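PDB 2P9X: hypothetical protein PH0832 from Pyrococcus horikoshii, which is of unknown function but binds zinc ions and folds as an all-helical Nitrosopumilus output domain. Local coordinates for residues D45-K50 / S85-V90. Residues are numbered along the deposited sequence; the frame is centred on the assembly and turned at random.
Sequences DPQKFK and SLEELV
Pro46 and Leu86 meet at the tight side of this contact between helix 46-57 and helix 86-97. Pro46 CB lies 3.8 Å from Leu86 CG, while its CG reaches Val90 CG2, also at 3.8 Å, and passes over the backbone at Glu87 CA. Leu86 holds CG anti to its own backbone N (chi1 -173°). This carries CD2 past Pro46 to Phe49, where it stops 3.5 Å from the ring carbon CD2. The Phe49 and Leu86 side chains cross at about a right angle. Leu31 of helix 23-35 touches Phe49, and Ile69 of helix 59-76 touches Leu86, so the apolar side belongs to the core of the bundle. The two segments run roughly antiparallel, at 147°.

The other side is polar and faces solvent: Gln47 is exposed, and Glu87 and Lys50 are partly so. Its polar grip is slack, not its spacing. Glu87 bends at chi2 (95°), which turns its carboxylate across to helix 46-57, between Gln47 and Lys50. There OE2 rests 3.6 Å from Gln47 CB, and OE1 lies 3.5 Å from Lys50 CD. Lys50 CD also packs 3.8 Å from Leu86 CB. The salt bridge from Lys50 NZ to Glu87 OE1 is long, at 3.6 Å. OE1 is buried by the contact yet has no hydrogen bond, so this ion pair is probably weak compensation. The stronger partner of Lys50 NZ is Glu66 of helix 59-76, whose OE2 also accepts from Leu86 N. Replacing Glu87 by an alanine would probably leave Pro46 CG and Gln47 CB less covered and deprive Lys50 of its weaker partner.

No hydrogen bond joins the two segments. The helix pair is probably held mainly by van der Waals contact, including the hydrocarbon parts of Lys50 and Glu87, with the long ion pair a modest addition.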
ATOM      1  N   ASP A  45      -8.737   8.497  19.770  1.00 23.69           N
ATOM      2  CA  ASP A  45      -9.457   9.037  18.625  1.00 24.52           C
ATOM      3  C   ASP A  45      -9.428   7.989  17.519  1.00 23.40           C
ATOM      4  O   ASP A  45      -8.662   8.104  16.562  1.00 23.91           O
ATOM      5  CB  ASP A  45      -8.785  10.326  18.140  1.00 26.20           C
ATOM      6  CG  ASP A  45      -9.685  11.148  17.234  1.00 29.24           C
ATOM      7  OD1 ASP A  45     -10.539  10.557  16.539  1.00 27.21           O
ATOM      8  OD2 ASP A  45      -9.526  12.389  17.209  1.00 30.91           O
ATOM      9  N   PRO A  46     -10.268   6.948  17.637  1.00 23.25           N
ATOM     10  CA  PRO A  46     -10.325   5.877  16.636  1.00 23.72           C
ATOM     11  C   PRO A  46     -10.484   6.331  15.190  1.00 24.70           C
ATOM     12  O   PRO A  46      -9.854   5.771  14.289  1.00 25.11           O
ATOM     13  CB  PRO A  46     -11.483   4.994  17.124  1.00 23.06           C
ATOM     14  CG  PRO A  46     -12.286   5.823  18.087  1.00 22.88           C
ATOM     15  CD  PRO A  46     -11.256   6.721  18.707  1.00 23.09           C
ATOM     16  N   GLN A  47     -11.309   7.346  14.955  1.00 24.85           N
ATOM     17  CA  GLN A  47     -11.496   7.836  13.596  1.00 25.23           C
ATOM     18  C   GLN A  47     -10.184   8.391  13.033  1.00 24.78           C
ATOM     19  O   GLN A  47      -9.837   8.131  11.880  1.00 25.27           O
ATOM     20  CB  GLN A  47     -12.585   8.918  13.553  1.00 28.73           C
ATOM     21  CG  GLN A  47     -12.726   9.579  12.186  1.00 33.70           C
ATOM     22  CD  GLN A  47     -13.902  10.541  12.099  1.00 37.68           C
ATOM     23  OE1 GLN A  47     -14.014  11.310  11.143  1.00 41.00           O
ATOM     24  NE2 GLN A  47     -14.789  10.494  13.088  1.00 38.89           N
ATOM     25  N   LYS A  48      -9.452   9.145  13.848  1.00 23.57           N
ATOM     26  CA  LYS A  48      -8.183   9.721  13.409  1.00 24.75           C
ATOM     27  C   LYS A  48      -7.151   8.615  13.182  1.00 24.32           C
ATOM     28  O   LYS A  48      -6.349   8.681  12.250  1.00 23.15           O
ATOM     29  CB  LYS A  48      -7.664  10.720  14.445  1.00 28.23           C
ATOM     30  CG  LYS A  48      -6.430  11.490  14.001  1.00 32.65           C
ATOM     31  CD  LYS A  48      -6.114  12.645  14.941  1.00 37.80           C
ATOM     32  CE  LYS A  48      -7.238  13.671  14.953  1.00 41.94           C
ATOM     33  NZ  LYS A  48      -7.511  14.220  13.593  1.00 43.75           N
ATOM     34  N   PHE A  49      -7.179   7.596  14.036  1.00 22.57           N
ATOM     35  CA  PHE A  49      -6.248   6.480  13.909  1.00 22.31           C
ATOM     36  C   PHE A  49      -6.528   5.760  12.587  1.00 22.62           C
ATOM     37  O   PHE A  49      -5.604   5.444  11.830  1.00 21.43           O
ATOM     38  CB  PHE A  49      -6.413   5.521  15.102  1.00 20.80           C
ATOM     39  CG  PHE A  49      -5.592   4.261  14.996  1.00 19.66           C
ATOM     40  CD1 PHE A  49      -4.275   4.236  15.447  1.00 20.11           C
ATOM     41  CD2 PHE A  49      -6.129   3.106  14.439  1.00 19.06           C
ATOM     42  CE1 PHE A  49      -3.505   3.077  15.345  1.00 20.95           C
ATOM     43  CE2 PHE A  49      -5.367   1.934  14.333  1.00 19.80           C
ATOM     44  CZ  PHE A  49      -4.054   1.924  14.786  1.00 21.16           C
ATOM     45  N   LYS A  50      -7.804   5.511  12.301  1.00 21.82           N
ATOM     46  CA  LYS A  50      -8.173   4.839  11.063  1.00 24.35           C
ATOM     47  C   LYS A  50      -7.723   5.662   9.863  1.00 24.23           C
ATOM     48  O   LYS A  50      -7.176   5.125   8.899  1.00 24.25           O
ATOM     49  CB  LYS A  50      -9.686   4.614  11.012  1.00 26.32           C
ATOM     50  CG  LYS A  50     -10.123   3.382  11.788  1.00 28.32           C
ATOM     51  CD  LYS A  50     -11.641   3.227  11.811  1.00 31.64           C
ATOM     52  CE  LYS A  50     -12.273   3.589  10.480  1.00 32.90           C
ATOM     53  NZ  LYS A  50     -13.471   2.751  10.185  1.00 37.23           N
ATOM     54  N   SER A  85     -16.733  -1.656  13.629  1.00 33.00           N
ATOM     55  CA  SER A  85     -15.787  -0.589  13.320  1.00 29.01           C
ATOM     56  C   SER A  85     -14.977  -0.287  14.578  1.00 27.76           C
ATOM     57  O   SER A  85     -15.412  -0.588  15.689  1.00 26.27           O
ATOM     58  CB  SER A  85     -16.519   0.682  12.884  1.00 29.48           C
ATOM     59  OG  SER A  85     -17.185   1.284  13.980  1.00 30.72           O
ATOM     60  N   LEU A  86     -13.808   0.314  14.406  1.00 25.44           N
ATOM     61  CA  LEU A  86     -12.971   0.641  15.551  1.00 25.23           C
ATOM     62  C   LEU A  86     -13.690   1.631  16.476  1.00 25.96           C
ATOM     63  O   LEU A  86     -13.549   1.552  17.697  1.00 25.37           O
ATOM     64  CB  LEU A  86     -11.633   1.222  15.081  1.00 25.32           C
ATOM     65  CG  LEU A  86     -10.566   1.462  16.149  1.00 28.17           C
ATOM     66  CD1 LEU A  86     -10.156   0.137  16.788  1.00 28.84           C
ATOM     67  CD2 LEU A  86      -9.361   2.127  15.508  1.00 26.68           C
ATOM     68  N   GLU A  87     -14.460   2.554  15.897  1.00 27.44           N
ATOM     69  CA  GLU A  87     -15.194   3.536  16.697  1.00 27.92           C
ATOM     70  C   GLU A  87     -16.196   2.833  17.599  1.00 28.22           C
ATOM     71  O   GLU A  87     -16.312   3.156  18.785  1.00 28.57           O
ATOM     72  CB  GLU A  87     -15.934   4.541  15.808  1.00 29.20           C
ATOM     73  CG  GLU A  87     -15.023   5.505  15.084  1.00 30.93           C
ATOM     74  CD  GLU A  87     -14.687   5.047  13.681  1.00 31.67           C
ATOM     75  OE1 GLU A  87     -14.621   3.823  13.446  1.00 30.79           O
ATOM     76  OE2 GLU A  87     -14.483   5.921  12.815  1.00 33.35           O
ATOM     77  N   GLU A  88     -16.927   1.877  17.034  1.00 27.84           N
ATOM     78  CA  GLU A  88     -17.902   1.124  17.813  1.00 29.62           C
ATOM     79  C   GLU A  88     -17.185   0.276  18.857  1.00 28.60           C
ATOM     80  O   GLU A  88     -17.695   0.071  19.961  1.00 29.49           O
ATOM     81  CB  GLU A  88     -18.731   0.212  16.909  1.00 31.14           C
ATOM     82  CG  GLU A  88     -19.684   0.950  15.994  1.00 36.87           C
ATOM     83  CD  GLU A  88     -20.451   0.018  15.073  1.00 39.87           C
ATOM     84  OE1 GLU A  88     -20.240  -1.214  15.144  1.00 40.39           O
ATOM     85  OE2 GLU A  88     -21.264   0.524  14.273  1.00 43.43           O
ATOM     86  N   LEU A  89     -15.998  -0.220  18.504  1.00 27.09           N
ATOM     87  CA  LEU A  89     -15.222  -1.055  19.415  1.00 26.82           C
ATOM     88  C   LEU A  89     -14.798  -0.268  20.652  1.00 26.33           C
ATOM     89  O   LEU A  89     -14.875  -0.771  21.777  1.00 27.48           O
ATOM     90  CB  LEU A  89     -13.981  -1.609  18.705  1.00 25.95           C
ATOM     91  CG  LEU A  89     -13.128  -2.601  19.501  1.00 26.81           C
ATOM     92  CD1 LEU A  89     -13.905  -3.899  19.714  1.00 26.91           C
ATOM     93  CD2 LEU A  89     -11.821  -2.872  18.762  1.00 25.37           C
ATOM     94  N   VAL A  90     -14.343   0.964  20.443  1.00 24.70           N
ATOM     95  CA  VAL A  90     -13.918   1.810  21.549  1.00 25.18           C
ATOM     96  C   VAL A  90     -15.131   2.165  22.401  1.00 26.37           C
ATOM     97  O   VAL A  90     -15.053   2.192  23.630  1.00 26.48           O
ATOM     98  CB  VAL A  90     -13.242   3.102  21.030  1.00 26.09           C
ATOM     99  CG1 VAL A  90     -13.003   4.075  22.176  1.00 24.42           C
ATOM    100  CG2 VAL A  90     -11.914   2.743  20.359  1.00 25.10           C
TER